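PDB 1LO8: 4-hydroxybenzoyl-CoA thioesterase from Pseudomonas sp. CBS3, which hydrolyses 4-hydroxybenzoyl-CoA to 4-hydroxybenzoate and coenzyme A, the last step in converting 4-chlorobenzoate to 4-hydroxybenzoate. Local coordinates for residues A[59-64]-A[115-120]; A[8-13]-A[75-80]; A[67-72]-A[107-112]. One frame throughout, in Å; residues are numbered along the deposited sequence.

Contact 1 of 3, residues A[59-64]-A[115-120]. With 4CA (4-hydroxybenzyl coenzyme A), chain B.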
# COMPACT_ATOMS: atom_id res chain seq x y z
N THR A 59 4.42 -4.92 18.49
CA THR A 59 5.23 -6.13 18.36
C THR A 59 5.94 -6.20 17.01
O THR A 59 5.50 -6.94 16.13
CB THR A 59 4.39 -7.41 18.57
OG1 THR A 59 3.36 -7.45 17.59
CG2 THR A 59 3.72 -7.35 19.93
N PRO A 60 7.02 -5.43 16.83
CA PRO A 60 7.76 -5.40 15.57
C PRO A 60 8.27 -6.77 15.16
O PRO A 60 8.62 -7.64 15.96
CB PRO A 60 8.99 -4.54 15.78
CG PRO A 60 9.05 -4.20 17.25
CD PRO A 60 7.67 -4.55 17.83
N ILE A 61 8.39 -6.95 13.86
CA ILE A 61 8.86 -8.22 13.38
C ILE A 61 10.36 -8.20 13.26
O ILE A 61 10.96 -7.18 12.89
CB ILE A 61 8.16 -8.53 12.05
CG1 ILE A 61 8.43 -9.96 11.61
CG2 ILE A 61 8.48 -7.50 10.94
CD1 ILE A 61 7.57 -10.30 10.36
N VAL A 62 10.98 -9.32 13.61
CA VAL A 62 12.44 -9.53 13.59
C VAL A 62 12.83 -10.62 12.58
O VAL A 62 13.91 -10.62 12.03
CB VAL A 62 13.09 -9.81 14.96
CG1 VAL A 62 12.93 -8.56 15.84
CG2 VAL A 62 12.46 -10.97 15.72
N SER A 63 11.91 -11.52 12.28
CA SER A 63 12.24 -12.56 11.34
C SER A 63 11.01 -13.18 10.70
O SER A 63 9.94 -13.24 11.28
CB SER A 63 12.98 -13.61 12.16
OG SER A 63 13.39 -14.63 11.30
N CYS A 64 11.13 -13.70 9.48
CA CYS A 64 9.96 -14.33 8.89
C CYS A 64 10.30 -15.40 7.86
O CYS A 64 11.26 -15.31 7.10
CB CYS A 64 8.84 -13.36 8.41
SG CYS A 64 7.47 -14.11 7.42
N GLU A 115 6.18 -15.89 11.90
CA GLU A 115 6.73 -14.60 12.19
C GLU A 115 7.35 -14.59 13.55
O GLU A 115 6.68 -14.99 14.49
CB GLU A 115 5.69 -13.44 12.18
CG GLU A 115 5.10 -13.20 10.75
CD GLU A 115 4.13 -12.08 10.79
OE1 GLU A 115 3.52 -11.81 11.80
OE2 GLU A 115 3.96 -11.49 9.63
N ILE A 116 8.58 -14.11 13.65
CA ILE A 116 9.24 -13.95 14.92
C ILE A 116 9.15 -12.48 15.24
O ILE A 116 9.66 -11.66 14.49
CB ILE A 116 10.67 -14.48 14.95
CG1 ILE A 116 10.66 -15.93 14.55
CG2 ILE A 116 11.31 -14.35 16.33
CD1 ILE A 116 12.03 -16.55 14.82
N ARG A 117 8.47 -12.16 16.34
CA ARG A 117 8.27 -10.79 16.75
C ARG A 117 8.67 -10.61 18.20
O ARG A 117 8.92 -11.56 18.92
CB ARG A 117 6.79 -10.38 16.59
CG ARG A 117 6.20 -10.43 15.17
CD ARG A 117 4.70 -10.26 15.21
NE ARG A 117 4.10 -10.21 13.87
CZ ARG A 117 3.82 -9.08 13.25
NH1 ARG A 117 4.08 -7.86 13.75
NH2 ARG A 117 3.25 -9.14 12.07
N VAL A 118 8.71 -9.36 18.63
CA VAL A 118 9.02 -9.06 20.03
C VAL A 118 8.13 -7.90 20.49
O VAL A 118 7.64 -7.09 19.67
CB VAL A 118 10.46 -8.57 20.20
CG1 VAL A 118 11.50 -9.48 19.60
CG2 VAL A 118 10.60 -7.20 19.51
N PHE A 119 7.95 -7.79 21.82
CA PHE A 119 7.22 -6.67 22.39
C PHE A 119 8.27 -5.59 22.48
O PHE A 119 9.36 -5.92 22.92
CB PHE A 119 6.69 -6.97 23.77
CG PHE A 119 5.42 -7.73 23.61
CD1 PHE A 119 4.22 -7.07 23.36
CD2 PHE A 119 5.42 -9.12 23.66
CE1 PHE A 119 3.03 -7.77 23.19
CE2 PHE A 119 4.24 -9.83 23.47
CZ PHE A 119 3.03 -9.17 23.24
N ALA A 120 8.00 -4.37 22.01
CA ALA A 120 9.03 -3.36 22.03
C ALA A 120 8.61 -2.02 22.55
O ALA A 120 7.47 -1.59 22.52
CB ALA A 120 9.59 -3.07 20.65
N1A 4CA B . 15.48 -14.29 14.41
C2A 4CA B . 14.90 -14.80 15.55
N3A 4CA B . 14.72 -14.23 16.70
C4A 4CA B . 15.20 -12.97 16.69
C5A 4CA B . 15.83 -12.34 15.64
C6A 4CA B . 15.96 -13.04 14.42
N6A 4CA B . 16.51 -12.56 13.31
N7A 4CA B . 16.21 -11.05 16.01
C8A 4CA B . 15.81 -10.94 17.28
N9A 4CA B . 15.25 -12.09 17.73
C1D 4CA B . 14.90 -12.39 19.09
C2D 4CA B . 16.22 -12.19 19.80
O2D 4CA B . 16.98 -13.40 19.87
C3D 4CA B . 15.80 -11.92 21.20
O3D 4CA B . 15.60 -13.15 21.85
P3D 4CA B . 15.48 -13.89 23.15
O7A 4CA B . 16.44 -15.06 23.06
O8A 4CA B . 15.81 -12.94 24.28
O9A 4CA B . 14.08 -14.41 23.33
C4D 4CA B . 14.56 -11.10 21.00
O4D 4CA B . 14.16 -11.35 19.60
C5D 4CA B . 14.92 -9.65 21.25
O5D 4CA B . 16.05 -9.33 20.40
P1A 4CA B . 17.27 -8.67 21.12
O1A 4CA B . 18.41 -8.73 20.17
O2A 4CA B . 17.53 -9.52 22.31
O3A 4CA B . 16.94 -7.22 21.56
P2A 4CA B . 17.14 -5.78 20.83
O4A 4CA B . 16.33 -4.79 21.60
O5A 4CA B . 18.57 -5.41 20.93
O6A 4CA B . 16.72 -5.78 19.25
CBP 4CA B . 14.85 -4.98 18.01
CCP 4CA B . 15.31 -5.93 19.11
CDP 4CA B . 14.97 -3.50 18.44
CEP 4CA B . 13.43 -5.34 17.57
CAP 4CA B . 15.79 -5.08 16.81
OAP 4CA B . 15.71 -6.41 16.25
C9P 4CA B . 15.17 -4.33 15.61
O9P 4CA B . 15.01 -3.11 15.56
N8P 4CA B . 14.73 -5.12 14.48
C7P 4CA B . 14.06 -4.25 13.49
C6P 4CA B . 12.56 -4.31 13.71
C5P 4CA B . 11.83 -3.72 12.49
O5P 4CA B . 12.03 -2.61 12.04
N4P 4CA B . 10.93 -4.60 11.78
C3P 4CA B . 10.28 -3.94 10.65
C2P 4CA B . 9.06 -3.13 11.10
S1P 4CA B . 7.75 -3.97 12.02
C1B 4CA B . 6.44 -2.82 12.14
C2B 4CA B . 5.50 -3.10 13.22
C3B 4CA B . 5.65 -2.43 14.45
C4B 4CA B . 4.74 -2.68 15.50
C5B 4CA B . 3.68 -3.60 15.30
O2B 4CA B . 2.71 -3.75 16.26
C6B 4CA B . 3.58 -4.32 14.07
C7B 4CA B . 4.45 -4.02 13.00
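V62 and S63 both face I116 in a classic beta bulge between antiparallel strands of the hot-dog fold's sheet. I116 O takes both backbone N-H groups, V62 N at 2.8 Å nearly in line with the carbonyl and S63 N on a lone pair.

The tight side is the buried face of I61, E115 and R117, turned toward helix 25-41. With its chain stretched from CG to NE, R117 runs beneath I61, whose CB stands over one face of the guanidinium. T59 O lies at the edge of that group, in its plane, 2.9 Å from R117 NH1. R117 NE and NH2 grip E115 OE1 side-on, from one face of the carboxylate; H96 also bonds OE1, and D32 pairs with NH2. With E115, T59 and D32 at its nitrogens, the guanidinium is probably fixed in its rotation. Beyond it, T59 CG2 sits over the face of the F119 ring, 3.7 Å from its centroid.

The opposite face is looser. S63 and I116 are partly exposed there, S63 CB meeting I116 CB at 3.7 Å, and the adenine of the 4-hydroxybenzyl coenzyme A ligand rests on them and on V62. Segment 59-64 also binds the ligand's other end: T59 N donates to the phenolic O2B at 3.0 Å, while I61 O accepts from N4P at 2.8 Å.

Contact 2 of 3, residues A[8-13]-A[75-80]. With 4CA (4-hydroxybenzyl coenzyme A), chain C.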
# COMPACT_ATOMS: atom_id res chain seq x y z
N GLN A 8 -10.99 -13.25 8.62
CA GLN A 8 -11.27 -13.27 7.21
C GLN A 8 -10.80 -12.02 6.54
O GLN A 8 -10.74 -10.97 7.14
CB GLN A 8 -12.78 -13.44 7.01
CG GLN A 8 -13.27 -14.86 7.39
CD GLN A 8 -14.43 -15.28 6.54
OE1 GLN A 8 -14.33 -16.32 5.87
NE2 GLN A 8 -15.49 -14.46 6.52
N GLN A 9 -10.45 -12.14 5.29
CA GLN A 9 -9.97 -11.00 4.62
C GLN A 9 -10.38 -11.15 3.19
O GLN A 9 -10.10 -12.18 2.61
CB GLN A 9 -8.43 -10.99 4.74
CG GLN A 9 -7.83 -9.87 3.92
CD GLN A 9 -8.29 -8.61 4.58
OE1 GLN A 9 -8.15 -8.55 5.82
NE2 GLN A 9 -8.90 -7.72 3.78
N ARG A 10 -11.09 -10.13 2.66
CA ARG A 10 -11.52 -10.15 1.28
C ARG A 10 -10.49 -9.49 0.38
O ARG A 10 -9.98 -8.41 0.71
CB ARG A 10 -12.90 -9.53 1.11
CG ARG A 10 -13.33 -9.71 -0.32
CD ARG A 10 -14.82 -9.57 -0.62
NE ARG A 10 -15.90 -8.95 0.18
CZ ARG A 10 -16.41 -7.71 0.01
NH1 ARG A 10 -15.85 -6.84 -0.87
NH2 ARG A 10 -17.49 -7.36 0.74
N ILE A 11 -10.15 -10.15 -0.71
CA ILE A 11 -9.15 -9.60 -1.58
C ILE A 11 -9.83 -8.63 -2.51
O ILE A 11 -10.84 -8.96 -3.11
CB ILE A 11 -8.47 -10.70 -2.37
CG1 ILE A 11 -7.96 -11.81 -1.43
CG2 ILE A 11 -7.37 -10.10 -3.25
CD1 ILE A 11 -7.47 -13.08 -2.15
N GLU A 12 -9.25 -7.45 -2.66
CA GLU A 12 -9.78 -6.40 -3.54
C GLU A 12 -9.01 -6.32 -4.86
O GLU A 12 -7.90 -6.82 -4.98
CB GLU A 12 -9.84 -5.02 -2.87
CG GLU A 12 -10.82 -4.99 -1.66
CD GLU A 12 -12.22 -5.33 -2.08
OE1 GLU A 12 -12.58 -5.37 -3.25
OE2 GLU A 12 -12.99 -5.59 -1.06
N PHE A 13 -9.60 -5.70 -5.87
CA PHE A 13 -8.98 -5.60 -7.16
C PHE A 13 -7.63 -4.92 -7.07
O PHE A 13 -6.68 -5.32 -7.70
CB PHE A 13 -9.91 -4.72 -7.97
CG PHE A 13 -9.48 -4.35 -9.36
CD1 PHE A 13 -9.67 -5.26 -10.39
CD2 PHE A 13 -8.94 -3.10 -9.66
CE1 PHE A 13 -9.31 -4.93 -11.69
CE2 PHE A 13 -8.56 -2.75 -10.95
CZ PHE A 13 -8.76 -3.68 -11.97
N ASP A 75 -11.84 -10.90 -4.99
CA ASP A 75 -13.08 -11.56 -4.68
C ASP A 75 -12.84 -12.82 -3.81
O ASP A 75 -13.67 -13.19 -2.98
CB ASP A 75 -14.04 -11.79 -5.87
CG ASP A 75 -14.82 -10.55 -6.18
OD1 ASP A 75 -15.13 -9.75 -5.30
OD2 ASP A 75 -15.08 -10.42 -7.47
N ASP A 76 -11.71 -13.50 -3.95
CA ASP A 76 -11.48 -14.62 -3.08
C ASP A 76 -11.51 -14.03 -1.67
O ASP A 76 -11.15 -12.89 -1.37
CB ASP A 76 -10.09 -15.22 -3.27
CG ASP A 76 -9.96 -15.90 -4.59
OD1 ASP A 76 -10.91 -16.07 -5.29
OD2 ASP A 76 -8.72 -16.20 -4.91
N VAL A 77 -11.96 -14.85 -0.75
CA VAL A 77 -12.02 -14.47 0.62
C VAL A 77 -11.09 -15.38 1.40
O VAL A 77 -11.25 -16.62 1.37
CB VAL A 77 -13.43 -14.53 1.19
CG1 VAL A 77 -13.37 -14.32 2.70
CG2 VAL A 77 -14.32 -13.44 0.63
N LEU A 78 -10.12 -14.75 2.09
CA LEU A 78 -9.13 -15.45 2.82
C LEU A 78 -9.54 -15.69 4.23
O LEU A 78 -10.20 -14.86 4.81
CB LEU A 78 -7.75 -14.76 2.80
CG LEU A 78 -7.18 -14.46 1.42
CD1 LEU A 78 -6.03 -13.43 1.57
CD2 LEU A 78 -6.66 -15.74 0.81
N THR A 79 -9.13 -16.84 4.74
CA THR A 79 -9.34 -17.18 6.11
C THR A 79 -7.95 -17.37 6.68
O THR A 79 -7.17 -18.13 6.14
CB THR A 79 -10.21 -18.41 6.37
OG1 THR A 79 -11.56 -18.18 5.99
CG2 THR A 79 -10.21 -18.64 7.88
N ILE A 80 -7.64 -16.61 7.71
CA ILE A 80 -6.35 -16.63 8.33
C ILE A 80 -6.46 -17.18 9.72
O ILE A 80 -7.35 -16.81 10.49
CB ILE A 80 -5.71 -15.24 8.38
CG1 ILE A 80 -5.63 -14.61 6.99
CG2 ILE A 80 -4.34 -15.35 9.02
CD1 ILE A 80 -5.33 -13.11 6.99
N1A 4CA C . -13.93 15.10 -15.16
C2A 4CA C . -15.20 14.64 -15.40
N3A 4CA C . -15.60 13.77 -16.27
C4A 4CA C . -14.57 13.30 -16.99
C5A 4CA C . -13.25 13.67 -16.88
C6A 4CA C . -12.91 14.62 -15.88
N6A 4CA C . -11.69 15.06 -15.63
N7A 4CA C . -12.47 12.99 -17.81
C8A 4CA C . -13.34 12.22 -18.47
N9A 4CA C . -14.62 12.42 -18.04
C1D 4CA C . -15.81 11.92 -18.66
C2D 4CA C . -15.68 12.47 -20.06
O2D 4CA C . -16.31 13.75 -20.19
C3D 4CA C . -16.53 11.54 -20.85
O3D 4CA C . -17.87 11.98 -20.76
P3D 4CA C . -19.25 11.94 -21.34
O7A 4CA C . -19.69 13.38 -21.50
O8A 4CA C . -19.21 11.18 -22.64
O9A 4CA C . -20.19 11.25 -20.40
C4D 4CA C . -16.25 10.22 -20.18
O4D 4CA C . -15.66 10.57 -18.88
C5D 4CA C . -15.29 9.46 -21.07
O5D 4CA C . -14.15 10.31 -21.31
P1A 4CA C . -13.74 10.49 -22.81
O1A 4CA C . -12.79 11.63 -22.86
O2A 4CA C . -15.01 10.82 -23.52
O3A 4CA C . -13.14 9.19 -23.39
P2A 4CA C . -11.61 8.64 -23.48
O4A 4CA C . -11.69 7.19 -23.83
O5A 4CA C . -10.94 9.36 -24.59
O6A 4CA C . -10.74 8.88 -22.12
CBP 4CA C . -10.02 7.49 -20.33
CCP 4CA C . -11.22 8.05 -21.07
CDP 4CA C . -9.23 6.48 -21.20
CEP 4CA C . -10.46 6.87 -19.00
CAP 4CA C . -9.00 8.60 -20.07
OAP 4CA C . -9.58 9.58 -19.19
C9P 4CA C . -7.92 8.08 -19.09
O9P 4CA C . -7.10 7.20 -19.36
N8P 4CA C . -7.89 8.66 -17.76
C7P 4CA C . -6.88 7.97 -16.94
C6P 4CA C . -7.56 6.89 -16.11
C5P 4CA C . -6.61 6.41 -14.99
O5P 4CA C . -5.49 5.99 -15.18
N4P 4CA C . -7.07 6.60 -13.64
C3P 4CA C . -6.11 6.10 -12.65
C2P 4CA C . -6.24 4.59 -12.45
S1P 4CA C . -7.85 3.92 -11.97
C1B 4CA C . -7.57 2.23 -11.60
C2B 4CA C . -8.78 1.41 -11.65
C3B 4CA C . -9.05 0.67 -12.82
C4B 4CA C . -10.20 -0.14 -12.88
C5B 4CA C . -11.06 -0.22 -11.76
O2B 4CA C . -12.10 -1.12 -11.75
C6B 4CA C . -10.81 0.58 -10.60
C7B 4CA C . -9.62 1.35 -10.52
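Q9 and L78 form the antiparallel hydrogen-bonded pair between strands 8-10 and 77-80, with L78 N 2.6 Å from Q9 O, and two further bonds continue past the strand ends: I11 N to D76 O, almost straight at 171°, and D75 N to I11 O.

I11 is the main apolar link. Its CG1 lies beside the backbone N (chi1 -52°) with the chain extended beyond, which carries CD1 alongside D76 CB at 3.6 Å and against L78 CG at 3.8 Å. I11 and L78 slant across each other on the buried side, where W30 and V98 also cover L78. On the other face R10 CG rests on V77 CG2, 4.0 Å away; the R10 chain then bends at chi3, and NH1 forms a salt bridge with E12 OE2 at 3.1 Å. Here the edge strand 4-10 joins the hot-dog sheet, which curls round helix 25-41. Polar ends look outward to another subunit: E12 OE1 and D75 OD1 are both bridged by R36 of the third subunit, which probably eases the nearness of the two carboxylates. D76 OD2 instead takes the backbone N of S73.

Past the strand, F13 reaches a 4-hydroxybenzyl coenzyme A ligand bound mainly by the third subunit. O2B of that ligand lies over one face of the F13 ring, toward its rim, and F13 CE2 comes within 3.6 Å of C4B. W47 of the third subunit and Y74 of the same chain meet the ring edge-to-face. With an alanine here in place of the F13 ring, the ligand's hydroxybenzyl ring would probably lose this wall, and a gap is likely to open beside W47 of the third subunit.

Contact 3 of 3, residues A[67-72]-A[107-112]. With 4CA (4-hydroxybenzyl coenzyme A), chain D.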
# COMPACT_ATOMS: atom_id res chain seq x y z
N SER A 67 5.91 -19.20 2.93
CA SER A 67 5.83 -19.99 1.72
C SER A 67 4.48 -19.71 1.05
O SER A 67 3.45 -19.58 1.72
CB SER A 67 6.15 -21.46 1.97
OG SER A 67 5.38 -21.95 3.04
N PHE A 68 4.48 -19.51 -0.27
CA PHE A 68 3.28 -19.16 -1.03
C PHE A 68 2.93 -20.34 -1.86
O PHE A 68 3.62 -20.63 -2.78
CB PHE A 68 3.47 -17.90 -1.89
CG PHE A 68 3.99 -16.75 -1.07
CD1 PHE A 68 5.36 -16.64 -0.85
CD2 PHE A 68 3.14 -15.79 -0.53
CE1 PHE A 68 5.85 -15.57 -0.11
CE2 PHE A 68 3.61 -14.74 0.26
CZ PHE A 68 4.98 -14.62 0.43
N VAL A 69 1.90 -21.04 -1.44
CA VAL A 69 1.46 -22.31 -2.00
C VAL A 69 0.62 -22.27 -3.24
O VAL A 69 0.81 -23.09 -4.11
CB VAL A 69 0.76 -23.10 -0.89
CG1 VAL A 69 0.41 -24.51 -1.36
CG2 VAL A 69 1.62 -23.12 0.39
N CYS A 70 -0.36 -21.36 -3.30
CA CYS A 70 -1.17 -21.25 -4.50
C CYS A 70 -1.53 -19.80 -4.66
O CYS A 70 -1.37 -19.04 -3.72
CB CYS A 70 -2.46 -22.12 -4.56
SG CYS A 70 -3.76 -21.59 -3.43
N THR A 71 -2.08 -19.42 -5.81
CA THR A 71 -2.44 -18.00 -5.98
C THR A 71 -3.83 -17.67 -5.46
O THR A 71 -4.68 -18.52 -5.21
CB THR A 71 -2.41 -17.63 -7.46
OG1 THR A 71 -3.49 -18.29 -8.07
CG2 THR A 71 -1.12 -18.06 -8.17
N ALA A 72 -4.08 -16.39 -5.27
CA ALA A 72 -5.37 -15.91 -4.84
C ALA A 72 -5.65 -14.65 -5.64
O ALA A 72 -4.71 -14.05 -6.11
CB ALA A 72 -5.49 -15.67 -3.34
N VAL A 107 -10.85 -26.58 1.23
CA VAL A 107 -10.05 -25.55 1.80
C VAL A 107 -8.59 -25.61 1.35
O VAL A 107 -7.76 -26.30 1.99
CB VAL A 107 -10.19 -25.58 3.32
CG1 VAL A 107 -9.25 -24.58 3.98
CG2 VAL A 107 -11.64 -25.33 3.69
N GLN A 108 -8.31 -24.85 0.27
CA GLN A 108 -6.98 -24.74 -0.28
C GLN A 108 -6.03 -23.87 0.54
O GLN A 108 -6.42 -22.79 0.93
CB GLN A 108 -7.04 -24.14 -1.68
CG GLN A 108 -8.26 -24.61 -2.49
CD GLN A 108 -7.98 -24.55 -3.99
OE1 GLN A 108 -6.82 -24.57 -4.43
NE2 GLN A 108 -9.03 -24.49 -4.81
N LEU A 109 -4.79 -24.30 0.77
CA LEU A 109 -3.84 -23.52 1.50
C LEU A 109 -3.21 -22.54 0.48
O LEU A 109 -2.82 -22.92 -0.61
CB LEU A 109 -2.84 -24.41 2.26
CG LEU A 109 -1.56 -23.73 2.79
CD1 LEU A 109 -1.88 -22.86 4.02
CD2 LEU A 109 -0.59 -24.81 3.27
N VAL A 110 -3.23 -21.26 0.81
CA VAL A 110 -2.72 -20.23 -0.05
C VAL A 110 -1.30 -19.93 0.39
O VAL A 110 -0.30 -19.99 -0.34
CB VAL A 110 -3.60 -18.98 0.02
CG1 VAL A 110 -2.94 -17.81 -0.64
CG2 VAL A 110 -4.95 -19.19 -0.65
N MET A 111 -1.21 -19.60 1.65
CA MET A 111 0.09 -19.31 2.18
C MET A 111 0.19 -19.61 3.65
O MET A 111 -0.82 -19.79 4.32
CB MET A 111 0.65 -17.91 1.85
CG MET A 111 -0.05 -16.72 2.42
SD MET A 111 0.89 -15.98 3.73
CE MET A 111 2.39 -15.39 2.92
N ARG A 112 1.42 -19.65 4.12
CA ARG A 112 1.71 -19.90 5.52
C ARG A 112 2.92 -19.09 5.90
O ARG A 112 3.80 -18.82 5.08
CB ARG A 112 1.90 -21.39 5.82
CG ARG A 112 2.98 -22.00 4.94
CD ARG A 112 2.62 -23.32 4.27
NE ARG A 112 3.77 -23.70 3.45
CZ ARG A 112 4.73 -24.55 3.85
NH1 ARG A 112 4.66 -25.22 4.98
NH2 ARG A 112 5.75 -24.81 3.03
N1A 4CA D . 10.23 -23.34 -1.43
C2A 4CA D . 11.25 -23.47 -2.35
N3A 4CA D . 11.17 -23.66 -3.63
C4A 4CA D . 9.89 -23.74 -4.02
C5A 4CA D . 8.77 -23.67 -3.22
C6A 4CA D . 8.96 -23.43 -1.84
N6A 4CA D . 7.99 -23.30 -0.94
N7A 4CA D . 7.61 -23.82 -3.98
C8A 4CA D . 8.06 -24.00 -5.23
N9A 4CA D . 9.42 -24.01 -5.28
C1D 4CA D . 10.22 -24.39 -6.41
C2D 4CA D . 9.72 -25.78 -6.70
O2D 4CA D . 10.47 -26.78 -6.01
C3D 4CA D . 10.07 -25.95 -8.14
O3D 4CA D . 11.41 -26.38 -8.21
P3D 4CA D . 12.48 -27.04 -9.03
O7A 4CA D . 13.07 -28.13 -8.16
O8A 4CA D . 11.87 -27.57 -10.31
O9A 4CA D . 13.56 -26.05 -9.37
C4D 4CA D . 9.82 -24.58 -8.69
O4D 4CA D . 9.78 -23.69 -7.51
C5D 4CA D . 8.49 -24.62 -9.43
O5D 4CA D . 7.51 -25.14 -8.51
P1A 4CA D . 6.64 -26.33 -9.05
O1A 4CA D . 5.94 -26.92 -7.87
O2A 4CA D . 7.62 -27.29 -9.61
O3A 4CA D . 5.67 -25.87 -10.15
P2A 4CA D . 4.12 -25.34 -10.10
O4A 4CA D . 3.83 -24.72 -11.42
O5A 4CA D . 3.25 -26.51 -9.92
O6A 4CA D . 3.83 -24.29 -8.87
CBP 4CA D . 3.54 -21.93 -8.72
CCP 4CA D . 4.50 -23.06 -9.11
CDP 4CA D . 2.34 -21.84 -9.70
CEP 4CA D . 4.30 -20.61 -8.63
CAP 4CA D . 2.88 -22.24 -7.38
OAP 4CA D . 3.89 -22.28 -6.35
C9P 4CA D . 2.14 -20.99 -6.87
O9P 4CA D . 1.13 -20.52 -7.41
N8P 4CA D . 2.66 -20.33 -5.70
C7P 4CA D . 1.89 -19.10 -5.44
C6P 4CA D . 2.63 -17.91 -6.05
C5P 4CA D . 2.05 -16.59 -5.48
O5P 4CA D . 0.88 -16.29 -5.52
N4P 4CA D . 2.97 -15.75 -4.76
C3P 4CA D . 2.34 -14.52 -4.28
C2P 4CA D . 2.27 -13.46 -5.38
S1P 4CA D . 3.80 -12.95 -6.18
C1B 4CA D . 3.39 -11.57 -7.18
C2B 4CA D . 4.34 -11.30 -8.25
C3B 4CA D . 4.06 -11.79 -9.55
C4B 4CA D . 4.97 -11.53 -10.60
C5B 4CA D . 6.13 -10.77 -10.34
O2B 4CA D . 6.95 -10.38 -11.39
C6B 4CA D . 6.43 -10.34 -9.02
C7B 4CA D . 5.50 -10.55 -7.98
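The F68 ring and the M111 side chain lie next to each other, pointing the same way, in a Met-aromatic contact. M111 SD is 5.4 Å from the ring centroid and 45° off its normal, so the sulfur approaches obliquely; the methyl CE is modelled too near the ring for its spacing to be trusted. M111 CG sits between its backbone N and carbonyl carbon (chi1 65°), and further bends at chi2 and chi3 fold the thioether back beside F68. N4P of a 4-hydroxybenzyl coenzyme A ligand also meets the ring at a slant. The second flat group is the R112 guanidinium: S67 OG stands over one of its faces, at a modelled spacing so short that its detail is doubtful, and V69 CG2 approaches obliquely.

Backbone bonds hold the frame. S67 and R112 form the hydrogen-bonded pair, S67 N to R112 O at 3.0 Å. Further on, V110 O accepts from two donors, V69 N at 2.7 Å and C70 N at 3.3 Å, the latter on a lone pair. C70 SG packs on V110 CG2 at 3.9 Å, while V69 CG2 touches L109 CD2 at 4.0 Å, on a side where V69 is exposed. Y27 of helix 25-41 covers V110 and M111 from inside.

F68 O receives a weak bond from ligand N8P, the ligand being held chiefly by the second subunit. S67 pairs antiparallel with a strand of that subunit, and V110 with M111 faces V98 in a classic beta bulge: a hot-dog sheet running on across a subunit interface, with the ligand site at the seam.

From the N terminus, residues 8-13 come first and are closed by contact 2 onto 75-80, a loop that takes in helices 25-41 and 47-53 and the whole of strand 56-68. Contacts 1 and 3 join that strand to strand 107-123 at two places, with contact 3 nested inside the loop of contact 1. Contact 2 crosses both, since 59-64 and 67-72 precede 75-80 while their partners follow it. Contacts 2 and 3 touch, I11 CD1 meeting A72 CB at 3.5 Å, whereas contact 1 lies across the chain's centre from contact 2. Contact 2 ties strand 4-10 to strand 77-87, and strand 92-101 bridges 77-87 to 107-123, completing one curled sheet.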